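PDB 2P9B: possible prolidase from Bifidobacterium longum NCC2705, which is probably a hydrolase of non-peptide carbon-nitrogen bonds in the amidohydrolase family, though also considered a possible X-Pro dipeptidase, its true substrate not being established. Local coordinates for residues A[253-267]-A[278-292]. Residues are numbered along the deposited sequence; the frame is centred on the assembly and turned at random.
Sequences VRRSLLAGVDTIEHG and FRHNPNALRGYSALI
Leu257 lays its CD1 methyl over one face of the Phe278 ring, 4.0 Å from the centroid and offset toward the rim, a CH-pi contact; Ala290 O lies at the ring edge, in plane. Ile264 CG1 meets Phe278 CE1 obliquely at 3.6 Å. A second flat group, the Arg286 guanidinium, has Tyr288 OH above one face and a water at its edge; its NH1 bonds Ile385 O. The same water lies 2.6 Å from Asp262 OD1 and bridges it to Arg286 N. Asp262 OD1 accepts from Leu285 N (2.8 Å) through its syn lone pair, while OD2 is held by His237 and Val243 N.

Asn281, in the loop after helix 272-279, links that loop to the C-terminal turn of helix 250-259. With CG anti to the backbone N (chi1 -168°), its ND2 donates to Leu257 O, on a lone pair in the carbonyl plane (2.9 Å), and to Ser289 OG, while OD1 accepts from Asn283 N in an Asx turn. Ser289 OG in turn donates to Val261 O at 2.7 Å, nearly in line with that C=O. Putting an alanine at Asn281 would probably leave Leu257 O and Ser289 OG without this amide donor and release Asn283 N from the Asx turn. Gly260, at positive phi in a Schellman motif, lets the chain pass close to Asn283 O.

Beyond the loops, Ile264 N binds Ala290 O (2.9 Å) and Ile264 O receives Ile292 N (2.8 Å), two rungs of a parallel ladder. With helix 272-279 between them, strands 263-264 and 290-292 form a beta-alpha-beta crossover, the repeating unit of the TIM barrel of amidohydrolases.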
loop_
_atom_site.group_PDB
_atom_site.type_symbol
_atom_site.label_atom_id
_atom_site.label_comp_id
_atom_site.label_asym_id
_atom_site.label_seq_id
_atom_site.Cartn_x
_atom_site.Cartn_y
_atom_site.Cartn_z
ATOM N N VAL A 253 -14.388 11.733 6.486
ATOM C CA VAL A 253 -13.404 12.173 5.512
ATOM C C VAL A 253 -13.177 13.671 5.665
ATOM O O VAL A 253 -12.037 14.132 5.694
ATOM C CB VAL A 253 -13.876 11.848 4.081
ATOM C CG1 VAL A 253 -12.941 12.475 3.058
ATOM C CG2 VAL A 253 -13.924 10.332 3.901
ATOM N N ARG A 254 -14.269 14.420 5.797
ATOM C CA ARG A 254 -14.184 15.869 5.945
ATOM C C ARG A 254 -13.342 16.271 7.151
ATOM O O ARG A 254 -12.443 17.103 7.036
ATOM C CB ARG A 254 -15.588 16.472 6.068
ATOM C CG ARG A 254 -15.623 17.991 6.011
ATOM C CD ARG A 254 -17.044 18.484 5.797
ATOM N NE ARG A 254 -17.109 19.931 5.611
ATOM C CZ ARG A 254 -16.967 20.824 6.587
ATOM N NH1 ARG A 254 -16.754 20.424 7.835
ATOM N NH2 ARG A 254 -17.042 22.121 6.311
ATOM N N ARG A 255 -13.632 15.679 8.306
ATOM C CA ARG A 255 -12.891 15.995 9.523
ATOM C C ARG A 255 -11.421 15.634 9.397
ATOM O O ARG A 255 -10.551 16.380 9.852
ATOM C CB ARG A 255 -13.482 15.261 10.725
ATOM C CG ARG A 255 -14.887 15.691 11.093
ATOM C CD ARG A 255 -15.330 15.024 12.381
ATOM N NE ARG A 255 -16.716 15.344 12.712
ATOM C CZ ARG A 255 -17.311 14.989 13.848
ATOM N NH1 ARG A 255 -16.639 14.300 14.764
ATOM N NH2 ARG A 255 -18.577 15.324 14.070
ATOM N N SER A 256 -11.145 14.486 8.785
ATOM C CA SER A 256 -9.766 14.034 8.615
ATOM C C SER A 256 -8.986 15.013 7.747
ATOM O O SER A 256 -7.862 15.385 8.075
ATOM C CB SER A 256 -9.737 12.649 7.967
ATOM O OG SER A 256 -10.336 11.677 8.811
ATOM N N LEU A 257 -9.591 15.422 6.635
ATOM C CA LEU A 257 -8.952 16.354 5.720
ATOM C C LEU A 257 -8.721 17.705 6.388
ATOM O O LEU A 257 -7.666 18.312 6.220
ATOM C CB LEU A 257 -9.805 16.518 4.456
ATOM C CG LEU A 257 -9.853 15.290 3.536
ATOM C CD1 LEU A 257 -10.804 15.533 2.374
ATOM C CD2 LEU A 257 -8.451 14.992 3.023
ATOM N N LEU A 258 -9.705 18.169 7.153
ATOM C CA LEU A 258 -9.579 19.446 7.844
ATOM C C LEU A 258 -8.416 19.396 8.835
ATOM O O LEU A 258 -7.662 20.356 8.968
ATOM C CB LEU A 258 -10.881 19.789 8.586
ATOM C CG LEU A 258 -12.063 20.284 7.746
ATOM C CD1 LEU A 258 -13.339 20.263 8.574
ATOM C CD2 LEU A 258 -11.777 21.693 7.246
ATOM N N ALA A 259 -8.263 18.261 9.511
ATOM C CA ALA A 259 -7.191 18.089 10.487
ATOM C C ALA A 259 -5.809 18.053 9.841
ATOM O O ALA A 259 -4.804 18.334 10.497
ATOM C CB ALA A 259 -7.420 16.815 11.295
ATOM N N GLY A 260 -5.751 17.691 8.562
ATOM C CA GLY A 260 -4.471 17.641 7.877
ATOM C C GLY A 260 -3.940 16.239 7.612
ATOM O O GLY A 260 -2.743 16.057 7.393
ATOM N N VAL A 261 -4.830 15.252 7.634
ATOM C CA VAL A 261 -4.456 13.862 7.382
ATOM C C VAL A 261 -3.926 13.735 5.960
ATOM O O VAL A 261 -4.516 14.260 5.014
ATOM C CB VAL A 261 -5.676 12.918 7.574
ATOM C CG1 VAL A 261 -5.352 11.512 7.094
ATOM C CG2 VAL A 261 -6.065 12.881 9.032
ATOM N N ASP A 262 -2.814 13.025 5.812
ATOM C CA ASP A 262 -2.181 12.845 4.510
ATOM C C ASP A 262 -2.838 11.831 3.581
ATOM O O ASP A 262 -2.826 12.009 2.363
ATOM C CB ASP A 262 -0.724 12.502 4.742
ATOM C CG ASP A 262 -0.055 13.525 5.621
ATOM O OD1 ASP A 262 0.202 14.644 5.126
ATOM O OD2 ASP A 262 0.182 13.227 6.809
ATOM N N THR A 263 -3.398 10.768 4.147
ATOM C CA THR A 263 -4.064 9.764 3.327
ATOM C C THR A 263 -5.386 9.342 3.941
ATOM O O THR A 263 -5.499 9.181 5.157
ATOM C CB THR A 263 -3.200 8.489 3.149
ATOM O OG1 THR A 263 -2.991 7.867 4.421
ATOM C CG2 THR A 263 -1.866 8.830 2.522
ATOM N N ILE A 264 -6.389 9.183 3.089
ATOM C CA ILE A 264 -7.699 8.742 3.540
ATOM C C ILE A 264 -7.828 7.293 3.080
ATOM O O ILE A 264 -7.657 7.008 1.894
ATOM C CB ILE A 264 -8.831 9.558 2.881
ATOM C CG1 ILE A 264 -8.723 11.035 3.282
ATOM C CG2 ILE A 264 -10.190 8.968 3.266
ATOM C CD1 ILE A 264 -8.923 11.307 4.763
ATOM N N GLU A 265 -8.103 6.385 4.015
ATOM C CA GLU A 265 -8.274 4.973 3.681
ATOM C C GLU A 265 -9.758 4.646 3.607
ATOM O O GLU A 265 -10.529 5.038 4.482
ATOM C CB GLU A 265 -7.616 4.058 4.717
ATOM C CG GLU A 265 -6.118 3.884 4.531
ATOM C CD GLU A 265 -5.359 5.157 4.778
ATOM O OE1 GLU A 265 -5.562 5.752 5.858
ATOM O OE2 GLU A 265 -4.562 5.559 3.906
ATOM N N HIS A 266 -10.127 3.913 2.559
ATOM C CA HIS A 266 -11.504 3.508 2.275
ATOM C C HIS A 266 -12.213 4.688 1.616
ATOM O O HIS A 266 -12.406 4.706 0.404
ATOM C CB HIS A 266 -12.234 3.080 3.553
ATOM C CG HIS A 266 -11.701 1.817 4.160
ATOM N ND1 HIS A 266 -10.434 1.725 4.697
ATOM C CD2 HIS A 266 -12.263 0.596 4.311
ATOM C CE1 HIS A 266 -10.241 0.500 5.156
ATOM N NE2 HIS A 266 -11.335 -0.205 4.933
ATOM N N GLY A 267 -12.591 5.677 2.416
ATOM C CA GLY A 267 -13.240 6.846 1.852
ATOM C C GLY A 267 -14.746 6.751 1.728
ATOM O O GLY A 267 -15.367 5.808 2.213
ATOM N N PHE A 278 -8.721 17.642 -0.850
ATOM C CA PHE A 278 -7.720 16.632 -1.206
ATOM C C PHE A 278 -6.617 17.333 -2.010
ATOM O O PHE A 278 -5.428 17.214 -1.708
ATOM C CB PHE A 278 -8.338 15.535 -2.088
ATOM C CG PHE A 278 -8.901 14.366 -1.323
ATOM C CD1 PHE A 278 -8.056 13.401 -0.781
ATOM C CD2 PHE A 278 -10.275 14.214 -1.165
ATOM C CE1 PHE A 278 -8.571 12.297 -0.094
ATOM C CE2 PHE A 278 -10.804 13.116 -0.482
ATOM C CZ PHE A 278 -9.947 12.155 0.054
ATOM N N ARG A 279 -7.034 18.077 -3.029
ATOM C CA ARG A 279 -6.110 18.796 -3.913
ATOM C C ARG A 279 -5.161 19.748 -3.214
ATOM O O ARG A 279 -3.963 19.763 -3.498
ATOM C CB ARG A 279 -6.885 19.587 -4.970
ATOM C CG ARG A 279 -7.304 18.782 -6.173
ATOM C CD ARG A 279 -8.068 19.653 -7.152
ATOM N NE ARG A 279 -8.626 18.872 -8.249
ATOM C CZ ARG A 279 -9.795 19.133 -8.822
ATOM N NH1 ARG A 279 -10.528 20.157 -8.398
ATOM N NH2 ARG A 279 -10.232 18.375 -9.815
ATOM N N HIS A 280 -5.705 20.562 -2.318
ATOM C CA HIS A 280 -4.909 21.531 -1.579
ATOM C C HIS A 280 -5.279 21.472 -0.108
ATOM O O HIS A 280 -6.336 21.949 0.299
ATOM C CB HIS A 280 -5.154 22.944 -2.120
ATOM C CG HIS A 280 -4.802 23.103 -3.567
ATOM N ND1 HIS A 280 -3.515 22.965 -4.040
ATOM C CD2 HIS A 280 -5.572 23.377 -4.647
ATOM C CE1 HIS A 280 -3.506 23.145 -5.350
ATOM N NE2 HIS A 280 -4.743 23.397 -5.743
ATOM N N ASN A 281 -4.398 20.870 0.682
ATOM C CA ASN A 281 -4.611 20.731 2.114
ATOM C C ASN A 281 -3.438 21.416 2.804
ATOM O O ASN A 281 -2.372 20.827 2.960
ATOM C CB ASN A 281 -4.645 19.253 2.492
ATOM C CG ASN A 281 -5.144 19.030 3.896
ATOM O OD1 ASN A 281 -5.002 19.892 4.763
ATOM N ND2 ASN A 281 -5.722 17.863 4.135
ATOM N N PRO A 282 -3.628 22.670 3.237
ATOM C CA PRO A 282 -2.575 23.440 3.907
ATOM C C PRO A 282 -2.052 22.820 5.199
ATOM O O PRO A 282 -0.975 23.184 5.675
ATOM C CB PRO A 282 -3.239 24.796 4.134
ATOM C CG PRO A 282 -4.668 24.424 4.367
ATOM C CD PRO A 282 -4.909 23.398 3.273
ATOM N N ASN A 283 -2.807 21.881 5.760
ATOM C CA ASN A 283 -2.400 21.241 7.003
ATOM C C ASN A 283 -1.757 19.871 6.817
ATOM O O ASN A 283 -1.305 19.262 7.782
ATOM C CB ASN A 283 -3.595 21.152 7.950
ATOM C CG ASN A 283 -4.101 22.523 8.362
ATOM O OD1 ASN A 283 -3.356 23.320 8.924
ATOM N ND2 ASN A 283 -5.368 22.809 8.072
ATOM N N ALA A 284 -1.715 19.390 5.579
ATOM C CA ALA A 284 -1.094 18.103 5.290
ATOM C C ALA A 284 0.410 18.321 5.159
ATOM O O ALA A 284 0.860 19.418 4.821
ATOM C CB ALA A 284 -1.657 17.514 3.996
ATOM N N LEU A 285 1.184 17.276 5.421
ATOM C CA LEU A 285 2.638 17.371 5.346
ATOM C C LEU A 285 3.161 17.977 4.039
ATOM O O LEU A 285 4.061 18.821 4.056
ATOM C CB LEU A 285 3.260 15.990 5.561
ATOM C CG LEU A 285 4.784 15.936 5.640
ATOM C CD1 LEU A 285 5.273 16.826 6.786
ATOM C CD2 LEU A 285 5.224 14.491 5.850
ATOM N N ARG A 286 2.594 17.565 2.910
ATOM C CA ARG A 286 3.049 18.073 1.623
ATOM C C ARG A 286 2.042 18.947 0.881
ATOM O O ARG A 286 2.159 19.164 -0.322
ATOM C CB ARG A 286 3.503 16.899 0.763
ATOM C CG ARG A 286 4.663 16.164 1.421
ATOM C CD ARG A 286 4.657 14.685 1.145
ATOM N NE ARG A 286 3.391 14.050 1.506
ATOM C CZ ARG A 286 3.188 12.739 1.444
ATOM N NH1 ARG A 286 4.173 11.946 1.047
ATOM N NH2 ARG A 286 2.004 12.222 1.743
ATOM N N GLY A 287 1.058 19.457 1.614
ATOM C CA GLY A 287 0.066 20.335 1.016
ATOM C C GLY A 287 -1.068 19.675 0.259
ATOM O O GLY A 287 -1.868 20.364 -0.371
ATOM N N TYR A 288 -1.148 18.350 0.307
ATOM C CA TYR A 288 -2.220 17.647 -0.387
ATOM C C TYR A 288 -2.509 16.337 0.331
ATOM O O TYR A 288 -1.683 15.847 1.088
ATOM C CB TYR A 288 -1.812 17.355 -1.838
ATOM C CG TYR A 288 -0.854 16.196 -1.986
ATOM C CD1 TYR A 288 -1.324 14.900 -2.198
ATOM C CD2 TYR A 288 0.523 16.388 -1.892
ATOM C CE1 TYR A 288 -0.446 13.825 -2.313
ATOM C CE2 TYR A 288 1.408 15.323 -2.005
ATOM C CZ TYR A 288 0.918 14.045 -2.214
ATOM O OH TYR A 288 1.790 12.983 -2.314
ATOM N N SER A 289 -3.692 15.781 0.091
ATOM C CA SER A 289 -4.067 14.513 0.699
ATOM C C SER A 289 -4.322 13.531 -0.429
ATOM O O SER A 289 -4.652 13.931 -1.542
ATOM C CB SER A 289 -5.318 14.680 1.563
ATOM O OG SER A 289 -5.034 15.475 2.698
ATOM N N ALA A 290 -4.140 12.246 -0.151
ATOM C CA ALA A 290 -4.355 11.225 -1.161
ATOM C C ALA A 290 -5.424 10.253 -0.689
ATOM O O ALA A 290 -5.714 10.170 0.501
ATOM C CB ALA A 290 -3.051 10.475 -1.440
ATOM N N LEU A 291 -6.010 9.529 -1.634
ATOM C CA LEU A 291 -7.043 8.549 -1.319
ATOM C C LEU A 291 -6.532 7.131 -1.575
ATOM O O LEU A 291 -5.921 6.871 -2.608
ATOM C CB LEU A 291 -8.275 8.803 -2.188
ATOM C CG LEU A 291 -9.408 7.776 -2.095
ATOM C CD1 LEU A 291 -10.039 7.815 -0.713
ATOM C CD2 LEU A 291 -10.448 8.073 -3.151
ATOM N N ILE A 292 -6.773 6.224 -0.626
ATOM C CA ILE A 292 -6.381 4.815 -0.767
ATOM C C ILE A 292 -7.703 4.051 -0.611
ATOM O O ILE A 292 -8.056 3.629 0.485
ATOM C CB ILE A 292 -5.405 4.356 0.355
ATOM C CG1 ILE A 292 -4.241 5.347 0.494
ATOM C CG2 ILE A 292 -4.821 2.974 0.008
ATOM C CD1 ILE A 292 -3.344 5.418 -0.712
HETATM O O HOH W 1 -6.656 21.261 6.367
HETATM O O HOH W 2 0.734 15.318 2.647
HETATM O O HOH W 3 -0.683 12.864 0.850
#